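Local coordinates for protein GNA33 (Neisseria gonorrhoeae FA 1090, PDB 2G6G) that probably acts as a peptidoglycan lytic transglycosylase of the MltA family, cleaving the MurNAc-GlcNAc linkage and leaving a 1,6-anhydro bond in MurNAc, at residues V327-T332 / Q373-A378; A339-R344 / S377-A382. All blocks are in the same frame, centred on the assembly; numbering follows the deposited sequence.

Interaction 1 (V327-T332 / Q373-A378); sequences VGALGT and QDTGSA
Gln373, Ala329 and Leu330 bury the greatest areas here, and the first of them works through both backbone and side chain. Its carbonyl O takes a hydrogen bond from Leu330 N (3.2 Å), the donor tilted 34° from the carbonyl plane. A water gives a proton to the same Gln373 O at 2.9 Å and another to Thr332 O at 2.7 Å, bridging the segments. With Leu330 CG turned anti to its own nitrogen (chi1 -178°), the CD2 branch lies 3.9 Å from Gln373 CG, and the two chains cross at a slant. The glutamine continues extended, and its NE2 is held by Ser64 O. At Ala329, the backbone N donates to Asp374 OD2 (2.8 Å), meeting that oxygen from above the carboxylate plane, 40° out of it, while a weak bond from Thr375 N reaches the same OD2. The Ala329 methyl faces the threonine, with CB 3.4 Å from Thr375 OG1. Tyr121 OH holds the other oxygen, OD1, so both oxygens of the Asp374 carboxylate are engaged. The arrangement is a type I beta turn, Gly328 to Gly331, whose two central amides dock on Gln373 and Asp374 of strand 365-374 in the 3D domain.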
loop_
_atom_site.group_PDB
_atom_site.type_symbol
_atom_site.label_atom_id
_atom_site.label_comp_id
_atom_site.label_asym_id
_atom_site.label_seq_id
_atom_site.Cartn_x
_atom_site.Cartn_y
_atom_site.Cartn_z
ATOM N N VAL A 327 0.857 -0.149 -7.653
ATOM C CA VAL A 327 -0.023 1.009 -7.716
ATOM C C VAL A 327 -0.467 1.360 -6.297
ATOM O O VAL A 327 -0.995 0.518 -5.595
ATOM C CB VAL A 327 -1.247 0.713 -8.646
ATOM C CG1 VAL A 327 -2.339 1.772 -8.512
ATOM C CG2 VAL A 327 -0.799 0.583 -10.120
ATOM N N GLY A 328 -0.244 2.593 -5.865
ATOM C CA GLY A 328 -0.627 2.971 -4.508
ATOM C C GLY A 328 -1.989 3.648 -4.460
ATOM O O GLY A 328 -2.741 3.634 -5.455
ATOM N N ALA A 329 -2.282 4.246 -3.304
ATOM C CA ALA A 329 -3.562 4.947 -3.032
ATOM C C ALA A 329 -3.907 6.034 -4.043
ATOM O O ALA A 329 -5.072 6.344 -4.241
ATOM C CB ALA A 329 -3.564 5.535 -1.638
ATOM N N LEU A 330 -2.884 6.632 -4.649
ATOM C CA LEU A 330 -3.072 7.660 -5.639
ATOM C C LEU A 330 -3.511 7.075 -6.977
ATOM O O LEU A 330 -3.979 7.803 -7.847
ATOM C CB LEU A 330 -1.796 8.490 -5.805
ATOM C CG LEU A 330 -1.802 9.674 -6.788
ATOM C CD1 LEU A 330 -2.830 10.723 -6.378
ATOM C CD2 LEU A 330 -0.417 10.313 -6.911
ATOM N N GLY A 331 -3.357 5.766 -7.142
ATOM C CA GLY A 331 -3.839 5.076 -8.351
ATOM C C GLY A 331 -2.745 5.009 -9.395
ATOM O O GLY A 331 -2.994 4.769 -10.561
ATOM N N THR A 332 -1.520 5.150 -8.921
ATOM C CA THR A 332 -0.364 5.444 -9.734
ATOM C C THR A 332 0.837 4.522 -9.341
ATOM O O THR A 332 1.001 4.204 -8.166
ATOM C CB THR A 332 -0.120 6.983 -9.551
ATOM O OG1 THR A 332 -0.303 7.674 -10.800
ATOM C CG2 THR A 332 1.150 7.316 -8.843
ATOM N N GLN A 373 2.554 9.094 -2.081
ATOM C CA GLN A 373 1.622 8.590 -3.111
ATOM C C GLN A 373 0.819 7.369 -2.658
ATOM O O GLN A 373 0.072 6.790 -3.428
ATOM C CB GLN A 373 2.362 8.294 -4.430
ATOM C CG GLN A 373 2.920 9.566 -5.114
ATOM C CD GLN A 373 3.884 9.252 -6.254
ATOM O OE1 GLN A 373 4.322 8.105 -6.400
ATOM N NE2 GLN A 373 4.223 10.269 -7.063
ATOM N N ASP A 374 0.974 6.979 -1.405
ATOM C CA ASP A 374 0.327 5.773 -0.903
ATOM C C ASP A 374 -0.231 5.984 0.517
ATOM O O ASP A 374 0.026 7.021 1.131
ATOM C CB ASP A 374 1.304 4.594 -0.986
ATOM C CG ASP A 374 0.583 3.227 -1.089
ATOM O OD1 ASP A 374 1.274 2.189 -1.001
ATOM O OD2 ASP A 374 -0.658 3.193 -1.248
ATOM N N THR A 375 -1.042 5.031 0.996
ATOM C CA THR A 375 -1.582 5.032 2.353
ATOM C C THR A 375 -1.532 3.594 2.857
ATOM O O THR A 375 -1.210 2.676 2.093
ATOM C CB THR A 375 -3.064 5.538 2.420
ATOM O OG1 THR A 375 -3.910 4.658 1.664
ATOM C CG2 THR A 375 -3.202 6.938 1.831
ATOM N N GLY A 376 -1.859 3.390 4.132
ATOM C CA GLY A 376 -1.858 2.042 4.735
ATOM C C GLY A 376 -2.611 2.011 6.042
ATOM O O GLY A 376 -2.609 2.976 6.792
ATOM N N SER A 377 -3.246 0.883 6.342
ATOM C CA SER A 377 -4.176 0.831 7.464
ATOM C C SER A 377 -3.452 1.093 8.775
ATOM O O SER A 377 -4.007 1.700 9.681
ATOM C CB SER A 377 -4.923 -0.508 7.501
ATOM O OG SER A 377 -4.017 -1.580 7.710
ATOM N N ALA A 378 -2.193 0.682 8.850
ATOM C CA ALA A 378 -1.408 0.880 10.065
ATOM C C ALA A 378 -0.557 2.153 10.061
ATOM O O ALA A 378 0.175 2.419 11.037
ATOM C CB ALA A 378 -0.546 -0.349 10.339
HETATM O O HOH W 1 -0.103 5.553 -6.050
#

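Interaction 2 (A339-R344 / S377-A382). With SO4 (sulfate ion), chain G.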
loop_
_atom_site.group_PDB
_atom_site.type_symbol
_atom_site.label_atom_id
_atom_site.label_comp_id
_atom_site.label_asym_id
_atom_site.label_seq_id
_atom_site.Cartn_x
_atom_site.Cartn_y
_atom_site.Cartn_z
ATOM N N ALA A 339 9.086 6.949 -3.016
ATOM C CA ALA A 339 7.670 7.020 -2.665
ATOM C C ALA A 339 7.451 6.489 -1.254
ATOM O O ALA A 339 8.270 5.732 -0.706
ATOM C CB ALA A 339 6.849 6.199 -3.644
ATOM N N GLY A 340 6.339 6.884 -0.642
ATOM C CA GLY A 340 5.953 6.272 0.616
ATOM C C GLY A 340 4.476 6.358 0.915
ATOM O O GLY A 340 3.708 7.010 0.200
ATOM N N ALA A 341 4.081 5.704 1.986
ATOM C CA ALA A 341 2.705 5.703 2.440
ATOM C C ALA A 341 2.621 6.597 3.661
ATOM O O ALA A 341 3.465 6.541 4.533
ATOM C CB ALA A 341 2.266 4.284 2.795
ATOM N N ILE A 342 1.593 7.432 3.702
ATOM C CA ILE A 342 1.402 8.385 4.773
ATOM C C ILE A 342 -0.014 8.273 5.290
ATOM O O ILE A 342 -0.836 7.518 4.753
ATOM C CB ILE A 342 1.744 9.864 4.335
ATOM C CG1 ILE A 342 1.133 10.244 2.952
ATOM C CG2 ILE A 342 3.257 10.046 4.283
ATOM C CD1 ILE A 342 -0.408 10.114 2.848
ATOM N N ASP A 343 -0.291 9.009 6.364
ATOM C CA ASP A 343 -1.647 9.151 6.878
ATOM C C ASP A 343 -2.318 10.325 6.156
ATOM O O ASP A 343 -1.853 11.467 6.212
ATOM C CB ASP A 343 -1.561 9.406 8.381
ATOM C CG ASP A 343 -2.923 9.493 9.057
ATOM O OD1 ASP A 343 -3.975 9.520 8.376
ATOM O OD2 ASP A 343 -2.918 9.544 10.307
ATOM N N ARG A 344 -3.402 10.040 5.454
ATOM C CA ARG A 344 -4.116 11.080 4.695
ATOM C C ARG A 344 -4.883 12.088 5.539
ATOM O O ARG A 344 -5.305 13.118 5.019
ATOM C CB ARG A 344 -5.083 10.438 3.705
ATOM C CG ARG A 344 -4.374 9.965 2.496
ATOM C CD ARG A 344 -5.364 9.576 1.435
ATOM N NE ARG A 344 -5.928 10.756 0.805
ATOM C CZ ARG A 344 -6.926 10.708 -0.068
ATOM N NH1 ARG A 344 -7.446 9.527 -0.394
ATOM N NH2 ARG A 344 -7.385 11.828 -0.599
ATOM N N SER A 377 -3.246 0.883 6.342
ATOM C CA SER A 377 -4.176 0.831 7.464
ATOM C C SER A 377 -3.452 1.093 8.775
ATOM O O SER A 377 -4.007 1.700 9.681
ATOM C CB SER A 377 -4.923 -0.508 7.501
ATOM O OG SER A 377 -4.017 -1.580 7.710
ATOM N N ALA A 378 -2.193 0.682 8.850
ATOM C CA ALA A 378 -1.408 0.880 10.065
ATOM C C ALA A 378 -0.557 2.153 10.061
ATOM O O ALA A 378 0.175 2.419 11.037
ATOM C CB ALA A 378 -0.546 -0.349 10.339
ATOM N N ILE A 379 -0.633 2.928 8.971
ATOM C CA ILE A 379 0.124 4.185 8.834
ATOM C C ILE A 379 -0.716 5.357 9.338
ATOM O O ILE A 379 -1.604 5.830 8.643
ATOM C CB ILE A 379 0.605 4.459 7.353
ATOM C CG1 ILE A 379 1.253 3.218 6.749
ATOM C CG2 ILE A 379 1.606 5.618 7.318
ATOM C CD1 ILE A 379 2.421 2.646 7.604
ATOM N N LYS A 380 -0.432 5.802 10.562
ATOM C CA LYS A 380 -1.257 6.762 11.284
ATOM C C LYS A 380 -0.391 7.809 11.970
ATOM O O LYS A 380 0.606 7.467 12.595
ATOM C CB LYS A 380 -2.093 6.032 12.372
ATOM C CG LYS A 380 -3.221 5.117 11.853
ATOM C CD LYS A 380 -4.092 5.837 10.786
ATOM C CE LYS A 380 -5.464 5.160 10.645
ATOM N NZ LYS A 380 -6.307 5.790 9.572
ATOM N N GLY A 381 -0.761 9.080 11.884
ATOM C CA GLY A 381 0.035 10.098 12.581
ATOM C C GLY A 381 0.571 11.149 11.659
ATOM O O GLY A 381 0.744 10.894 10.447
ATOM N N ALA A 382 0.826 12.345 12.202
ATOM C CA ALA A 382 1.254 13.471 11.339
ATOM C C ALA A 382 2.656 13.245 10.752
ATOM O O ALA A 382 2.905 13.546 9.581
ATOM C CB ALA A 382 1.178 14.791 12.104
HETATM S S SO4 G . -9.949 11.230 -2.986
HETATM O O1 SO4 G . -9.975 12.270 -1.957
HETATM O O2 SO4 G . -10.912 10.182 -2.641
HETATM O O3 SO4 G . -8.610 10.652 -3.081
HETATM O O4 SO4 G . -10.297 11.815 -4.281
HETATM O O HOH W 2 1.606 10.434 7.751
#
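A trans first torsion in Asp343 (chi1 -177°) swings its carboxylate beside its own carbonyl carbon and across to the loop of residues 377-382, where OD2 accepts a hydrogen bond from Gly381 N at 2.7 Å. The N-H points almost straight at the oxygen (171°) and uses the anti lone pair, the one facing away from OD1. In Ile379, chi1 of -48° sets CG1 opposite the carbonyl carbon and sends CG2 to the other segment, 3.5 Å from Ala341 O; CG1 itself packs on Ala341 CB at 4.2 Å. Asp343 lies against the loop from Ile379 to Gly381, with OD2 also 3.4 Å from Lys380 CA. The lysine chain bends at chi2 and its CD passes alongside the carboxylate, but Lys380 NZ stays 4.6 Å from Asp343 OD1, too far for a salt bridge. OD1 is taken instead by His345 N. A water adds a second link, accepting from Asp343 N at 2.7 Å and lying 2.9 Å from Gly381 O. Arg344 takes no part in the loop contact; its guanidinium meets a sulfate, probably from the crystallisation liquor, at its edge: NH2 donates to O1 at 3.0 Å and also to O3, and NH1 adds a weak bond to O3. Chemically, a backbone amide grips each carboxylate oxygen of Asp343, which fixes the group's rotation. The lysine offers, at most, a longer-range electrostatic influence, so the join between residues 341-343 and 379-381 rests on one nearly straight amide bond and a water bridge, backed by the isoleucine; the His345 bond orients the carboxylate from its own side.

Overall arrangement
The two contacts lie about 9 Å apart, centre to centre, and meet through parallel neighbours in the 3D domain, strands 339-341 and 365-374. Probable hydrogen bonds run from Ile342 N to Asp374 O (3.0 Å) and from Asp374 N to Gly340 O (3.2 Å), so Asp374 serves interaction 1 with its side chain and borders interaction 2 with its backbone. Thr375 CG2 also packs on Arg344 CG. Ser377 and Ala378 belong to both segment pairs, as the chain runs on from strand 365-374 into the loop. Glycerol, probably from the crystallisation liquor, is bound about 3 Å from the Asp374 side chain, and glycerol also lies about 4 Å from that of Ile379 (nearest atoms); such molecules often mark pockets.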